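PDB 2D81: PHB depolymerase from Penicillium funiculosum, which hydrolyses the ester bonds of the biopolyester polyhydroxybutyrate, releasing 3-hydroxybutyrate units, as an alpha/beta hydrolase with a circularly permuted chain. Local coordinates for residues 6-11 / 312-317; 152-157 / 235-240. One frame throughout, in Å; residues are numbered along the deposited sequence.

Overall arrangement
Strand 8-9 comes first along the chain and takes part in contact 1, whose partner, residues 312-317, takes in the end of helix 301-314 and the residues beyond it. That contact therefore closes a loop around nearly the whole molecule and brings a segment close to the N terminus against one close to the C terminus, beside strands 221-227 and 256-260 of the central mixed sheet. Contact 2 is nested inside this loop, where residues 152-157 meet residues 235-240. It ties the loop between strands 137-139 and 157-159 to the turn joining helices 234-237 and 240-244. Contact 1 and contact 2 do not touch; the nearest atoms of the two are about 17 Å apart.

Contact 1 of 2, residues 6-11 / 312-317; sequences FNVNPN and QIVSGF
Phe317 lays its ring against Asn9 and Pro10, so the last aromatic residue of the chain packs on its first strand and the corner after it. With CG anti to the backbone N (chi1 -179°), the side chain runs alongside strand 8-9. Its CB comes first, 3.2 Å from Val8 O. Further out, CG and CD2 meet Pro10 CD, which sits 3.6 Å from Phe317 CD2 and makes a CH-pi contact over the ring face. CD1 meets Asn7 OD1 obliquely and the CA of Asn9; that CA makes a second CH-pi contact, 3.9 Å from the centroid of the Phe317 ring. CE1 meets Asn9 CA and ND2, and at the tip CZ lies 3.4 Å from Asn9 ND2. Asn9 and the ring point the same way, with amide and ring planes 33° apart.

A type I turn from Val314 to Phe317 leads the chain out of its helix. Gly316 passes close to Phe6 here, its CA 3.0 Å from Phe6 O. Phe6 N gives a hydrogen bond to Ile313 O at 2.9 Å, fairly straight at 160°. Apolar side chains add to this: Val8 directs CG2 to Ile313 CG2 and CG1 to Val314 CG1, both at 3.9 Å, while Pro10 CG rests on Val314 CB. The amide of Asn7 is held by neighbours, ND2 giving to Gly217 O and OD1 accepting from Gln318 N.

This arrangement joins the N-terminal strand to the end of the C-terminal helix. Phe6 and Val8 reach Ile257 of strand 256-260, Val8 and Ile313 both touch Leu223 of strand 221-227, and backbone hydrogen bonds between Cys221 and both Asn7 and Asn9 place strand 8-9 beside the start of that same strand.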
loop_
_atom_site.group_PDB
_atom_site.type_symbol
_atom_site.label_atom_id
_atom_site.label_comp_id
_atom_site.label_asym_id
_atom_site.label_seq_id
_atom_site.Cartn_x
_atom_site.Cartn_y
_atom_site.Cartn_z
ATOM N N PHE A 6 -9.752 -5.163 -17.457
ATOM C CA PHE A 6 -8.832 -4.555 -18.409
ATOM C C PHE A 6 -7.821 -5.569 -18.930
ATOM O O PHE A 6 -7.696 -6.668 -18.389
ATOM C CB PHE A 6 -8.094 -3.380 -17.761
ATOM C CG PHE A 6 -8.968 -2.194 -17.481
ATOM C CD1 PHE A 6 -9.660 -2.087 -16.281
ATOM C CD2 PHE A 6 -9.113 -1.190 -18.431
ATOM C CE1 PHE A 6 -10.487 -0.992 -16.030
ATOM C CE2 PHE A 6 -9.936 -0.093 -18.191
ATOM C CZ PHE A 6 -10.623 0.006 -16.988
ATOM N N ASN A 7 -7.105 -5.200 -19.987
ATOM C CA ASN A 7 -6.077 -6.073 -20.527
ATOM C C ASN A 7 -4.809 -5.877 -19.714
ATOM O O ASN A 7 -3.878 -5.182 -20.134
ATOM C CB ASN A 7 -5.814 -5.760 -22.003
ATOM C CG ASN A 7 -4.876 -6.764 -22.646
ATOM O OD1 ASN A 7 -4.494 -7.755 -22.025
ATOM N ND2 ASN A 7 -4.509 -6.517 -23.899
ATOM N N VAL A 8 -4.793 -6.486 -18.536
ATOM C CA VAL A 8 -3.659 -6.390 -17.627
ATOM C C VAL A 8 -3.080 -7.777 -17.398
ATOM O O VAL A 8 -3.808 -8.715 -17.073
ATOM C CB VAL A 8 -4.088 -5.795 -16.269
ATOM C CG1 VAL A 8 -2.921 -5.831 -15.291
ATOM C CG2 VAL A 8 -4.577 -4.363 -16.460
ATOM N N ASN A 9 -1.770 -7.909 -17.570
ATOM C CA ASN A 9 -1.121 -9.190 -17.334
ATOM C C ASN A 9 -1.119 -9.484 -15.837
ATOM O O ASN A 9 -0.651 -8.673 -15.041
ATOM C CB ASN A 9 0.316 -9.174 -17.853
ATOM C CG ASN A 9 0.879 -10.572 -18.029
ATOM O OD1 ASN A 9 0.677 -11.441 -17.182
ATOM N ND2 ASN A 9 1.590 -10.795 -19.129
ATOM N N PRO A 10 -1.649 -10.651 -15.434
ATOM C CA PRO A 10 -1.689 -11.020 -14.016
ATOM C C PRO A 10 -0.299 -11.102 -13.386
ATOM O O PRO A 10 -0.163 -11.070 -12.164
ATOM C CB PRO A 10 -2.393 -12.377 -14.031
ATOM C CG PRO A 10 -3.284 -12.282 -15.237
ATOM C CD PRO A 10 -2.375 -11.638 -16.253
ATOM N N ASN A 11 0.732 -11.208 -14.221
ATOM C CA ASN A 11 2.097 -11.332 -13.715
ATOM C C ASN A 11 2.775 -9.973 -13.551
ATOM O O ASN A 11 3.991 -9.902 -13.376
ATOM C CB ASN A 11 2.946 -12.201 -14.650
ATOM C CG ASN A 11 3.168 -11.559 -16.009
ATOM O OD1 ASN A 11 3.262 -10.336 -16.125
ATOM N ND2 ASN A 11 3.268 -12.386 -17.046
ATOM N N GLN A 312 -10.517 -8.922 -10.700
ATOM C CA GLN A 312 -11.456 -8.424 -11.700
ATOM C C GLN A 312 -10.721 -7.655 -12.793
ATOM O O GLN A 312 -10.947 -7.876 -13.983
ATOM C CB GLN A 312 -12.502 -7.527 -11.035
ATOM C CG GLN A 312 -13.430 -6.778 -11.998
ATOM C CD GLN A 312 -14.175 -7.693 -12.955
ATOM O OE1 GLN A 312 -14.272 -8.902 -12.736
ATOM N NE2 GLN A 312 -14.716 -7.115 -14.021
ATOM N N ILE A 313 -9.829 -6.758 -12.385
ATOM C CA ILE A 313 -9.094 -5.941 -13.341
ATOM C C ILE A 313 -8.233 -6.779 -14.285
ATOM O O ILE A 313 -8.163 -6.493 -15.478
ATOM C CB ILE A 313 -8.205 -4.912 -12.615
ATOM C CG1 ILE A 313 -9.091 -3.868 -11.927
ATOM C CG2 ILE A 313 -7.246 -4.250 -13.601
ATOM C CD1 ILE A 313 -8.356 -2.945 -10.977
ATOM N N VAL A 314 -7.579 -7.812 -13.764
ATOM C CA VAL A 314 -6.680 -8.605 -14.600
ATOM C C VAL A 314 -7.423 -9.674 -15.395
ATOM O O VAL A 314 -6.832 -10.346 -16.241
ATOM C CB VAL A 314 -5.574 -9.293 -13.762
ATOM C CG1 VAL A 314 -4.819 -8.253 -12.953
ATOM C CG2 VAL A 314 -6.182 -10.351 -12.854
ATOM N N SER A 315 -8.716 -9.826 -15.127
ATOM C CA SER A 315 -9.508 -10.864 -15.788
ATOM C C SER A 315 -9.720 -10.553 -17.267
ATOM O O SER A 315 -10.236 -11.383 -18.016
ATOM C CB SER A 315 -10.869 -11.019 -15.105
ATOM O OG SER A 315 -11.715 -9.917 -15.388
ATOM N N GLY A 316 -9.321 -9.355 -17.684
ATOM C CA GLY A 316 -9.457 -8.983 -19.079
ATOM C C GLY A 316 -8.200 -9.225 -19.895
ATOM O O GLY A 316 -8.141 -8.853 -21.068
ATOM N N PHE A 317 -7.192 -9.842 -19.284
ATOM C CA PHE A 317 -5.938 -10.110 -19.983
ATOM C C PHE A 317 -6.211 -10.909 -21.252
ATOM O O PHE A 317 -6.917 -11.916 -21.219
ATOM C CB PHE A 317 -4.976 -10.885 -19.074
ATOM C CG PHE A 317 -3.640 -11.174 -19.705
ATOM C CD1 PHE A 317 -2.884 -10.150 -20.270
ATOM C CD2 PHE A 317 -3.129 -12.469 -19.720
ATOM C CE1 PHE A 317 -1.641 -10.410 -20.840
ATOM C CE2 PHE A 317 -1.882 -12.742 -20.288
ATOM C CZ PHE A 317 -1.136 -11.711 -20.849
#

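Contact 2 of 2, residues 152-157 / 235-240; sequences STSPYI and SSIGSR
Ser154 and Pro155 both rest on the CG2 methyl of Ile237, one with a hydroxyl oxygen and the other with a ring carbon. They form the middle of a type VIa beta turn, Thr153 to Tyr156, with cis Pro155 at its third position, packed against the end of a short helix in this alpha/beta hydrolase. Ser154 comes first, its OG 3.8 Å from Ile237 CG2. Pro155 sets its CB 4.0 Å from the same Ile237 CG2, and Tyr156 N closes the bend on Thr153 O. The Tyr156 ring packs against the bend, with Thr153 C over the centre of one face and Ser154 N nearer the rim. Ile157 follows, its backbone N held by Asn147 OD1.

Across the contact, Gly238, with positive phi, is where the chain leaves helical geometry, in a type II' turn from Ile237 to Arg240. Arg240 points its CB toward the loop, and its CD lies 4.4 Å from Pro155 CB. In Ile237, CG1 sits between the backbone N and the carbonyl carbon (chi1 58°), which sends CG2 to Ser154 and Pro155 and CD1 toward Ile157. Ile157 CD1 lies 4.5 Å from Ile237 CD1 and comes nearer still to the backbone, 3.5 Å from Arg240 O.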
loop_
_atom_site.group_PDB
_atom_site.type_symbol
_atom_site.label_atom_id
_atom_site.label_comp_id
_atom_site.label_asym_id
_atom_site.label_seq_id
_atom_site.Cartn_x
_atom_site.Cartn_y
_atom_site.Cartn_z
ATOM N N SER A 152 4.124 16.999 10.276
ATOM C CA SER A 152 3.187 15.912 10.011
ATOM C C SER A 152 1.764 16.320 10.378
ATOM O O SER A 152 1.398 16.354 11.553
ATOM C CB SER A 152 3.586 14.660 10.798
ATOM O OG SER A 152 2.771 13.555 10.445
ATOM N N THR A 153 0.969 16.623 9.358
ATOM C CA THR A 153 -0.420 17.029 9.541
ATOM C C THR A 153 -1.156 16.844 8.210
ATOM O O THR A 153 -0.520 16.688 7.164
ATOM C CB THR A 153 -0.498 18.511 9.998
ATOM O OG1 THR A 153 -1.851 18.850 10.325
ATOM C CG2 THR A 153 0.001 19.436 8.902
ATOM N N SER A 154 -2.484 16.846 8.244
ATOM C CA SER A 154 -3.269 16.604 7.034
ATOM C C SER A 154 -2.803 17.532 5.912
ATOM O O SER A 154 -2.496 18.702 6.152
ATOM C CB SER A 154 -4.759 16.829 7.309
ATOM O OG SER A 154 -5.542 16.508 6.167
ATOM N N PRO A 155 -2.796 17.043 4.660
ATOM C CA PRO A 155 -3.191 15.706 4.200
ATOM C C PRO A 155 -2.116 14.619 4.282
ATOM O O PRO A 155 -2.299 13.529 3.741
ATOM C CB PRO A 155 -3.608 15.969 2.765
ATOM C CG PRO A 155 -2.549 16.939 2.329
ATOM C CD PRO A 155 -2.471 17.906 3.508
ATOM N N TYR A 156 -1.006 14.917 4.949
ATOM C CA TYR A 156 0.126 13.997 5.028
ATOM C C TYR A 156 0.660 13.633 3.643
ATOM O O TYR A 156 1.016 12.487 3.372
ATOM C CB TYR A 156 -0.269 12.729 5.796
ATOM C CG TYR A 156 -0.825 13.030 7.167
ATOM C CD1 TYR A 156 -2.196 13.158 7.372
ATOM C CD2 TYR A 156 0.025 13.230 8.255
ATOM C CE1 TYR A 156 -2.712 13.474 8.622
ATOM C CE2 TYR A 156 -0.480 13.551 9.510
ATOM C CZ TYR A 156 -1.850 13.670 9.686
ATOM O OH TYR A 156 -2.365 13.987 10.921
ATOM N N ILE A 157 0.708 14.632 2.771
ATOM C CA ILE A 157 1.355 14.516 1.467
ATOM C C ILE A 157 2.171 15.793 1.288
ATOM O O ILE A 157 1.650 16.891 1.473
ATOM C CB ILE A 157 0.311 14.431 0.329
ATOM C CG1 ILE A 157 -0.660 13.278 0.593
ATOM C CG2 ILE A 157 1.017 14.233 -1.006
ATOM C CD1 ILE A 157 -1.854 13.269 -0.347
ATOM N N SER A 235 -13.021 10.102 1.966
ATOM C CA SER A 235 -13.899 10.701 2.965
ATOM C C SER A 235 -13.211 11.857 3.692
ATOM O O SER A 235 -13.855 12.838 4.076
ATOM C CB SER A 235 -14.326 9.638 3.983
ATOM O OG SER A 235 -15.154 10.193 4.990
ATOM N N SER A 236 -11.899 11.738 3.877
ATOM C CA SER A 236 -11.151 12.709 4.672
ATOM C C SER A 236 -10.587 13.859 3.841
ATOM O O SER A 236 -10.699 15.023 4.228
ATOM C CB SER A 236 -10.008 12.015 5.416
ATOM O OG SER A 236 -10.496 11.087 6.367
ATOM N N ILE A 237 -9.975 13.533 2.707
ATOM C CA ILE A 237 -9.250 14.534 1.928
ATOM C C ILE A 237 -9.642 14.546 0.453
ATOM O O ILE A 237 -8.912 15.077 -0.388
ATOM C CB ILE A 237 -7.722 14.318 2.031
ATOM C CG1 ILE A 237 -7.356 12.911 1.554
ATOM C CG2 ILE A 237 -7.262 14.536 3.465
ATOM C CD1 ILE A 237 -5.866 12.629 1.541
ATOM N N GLY A 238 -10.794 13.965 0.139
ATOM C CA GLY A 238 -11.228 13.910 -1.245
ATOM C C GLY A 238 -10.206 13.220 -2.129
ATOM O O GLY A 238 -9.656 12.186 -1.755
ATOM N N SER A 239 -9.941 13.791 -3.300
ATOM C CA SER A 239 -9.079 13.138 -4.279
ATOM C C SER A 239 -7.600 13.480 -4.105
ATOM O O SER A 239 -6.793 13.220 -4.993
ATOM C CB SER A 239 -9.519 13.508 -5.698
ATOM O OG SER A 239 -9.331 14.891 -5.945
ATOM N N ARG A 240 -7.233 14.048 -2.963
ATOM C CA ARG A 240 -5.862 14.512 -2.792
ATOM C C ARG A 240 -4.799 13.416 -2.795
ATOM O O ARG A 240 -3.689 13.641 -3.274
ATOM C CB ARG A 240 -5.735 15.362 -1.525
ATOM C CG ARG A 240 -6.379 16.734 -1.658
ATOM C CD ARG A 240 -5.892 17.688 -0.577
ATOM N NE ARG A 240 -6.562 18.984 -0.642
ATOM C CZ ARG A 240 -6.509 19.808 -1.685
ATOM N NH1 ARG A 240 -5.814 19.476 -2.765
ATOM N NH2 ARG A 240 -7.152 20.967 -1.648
#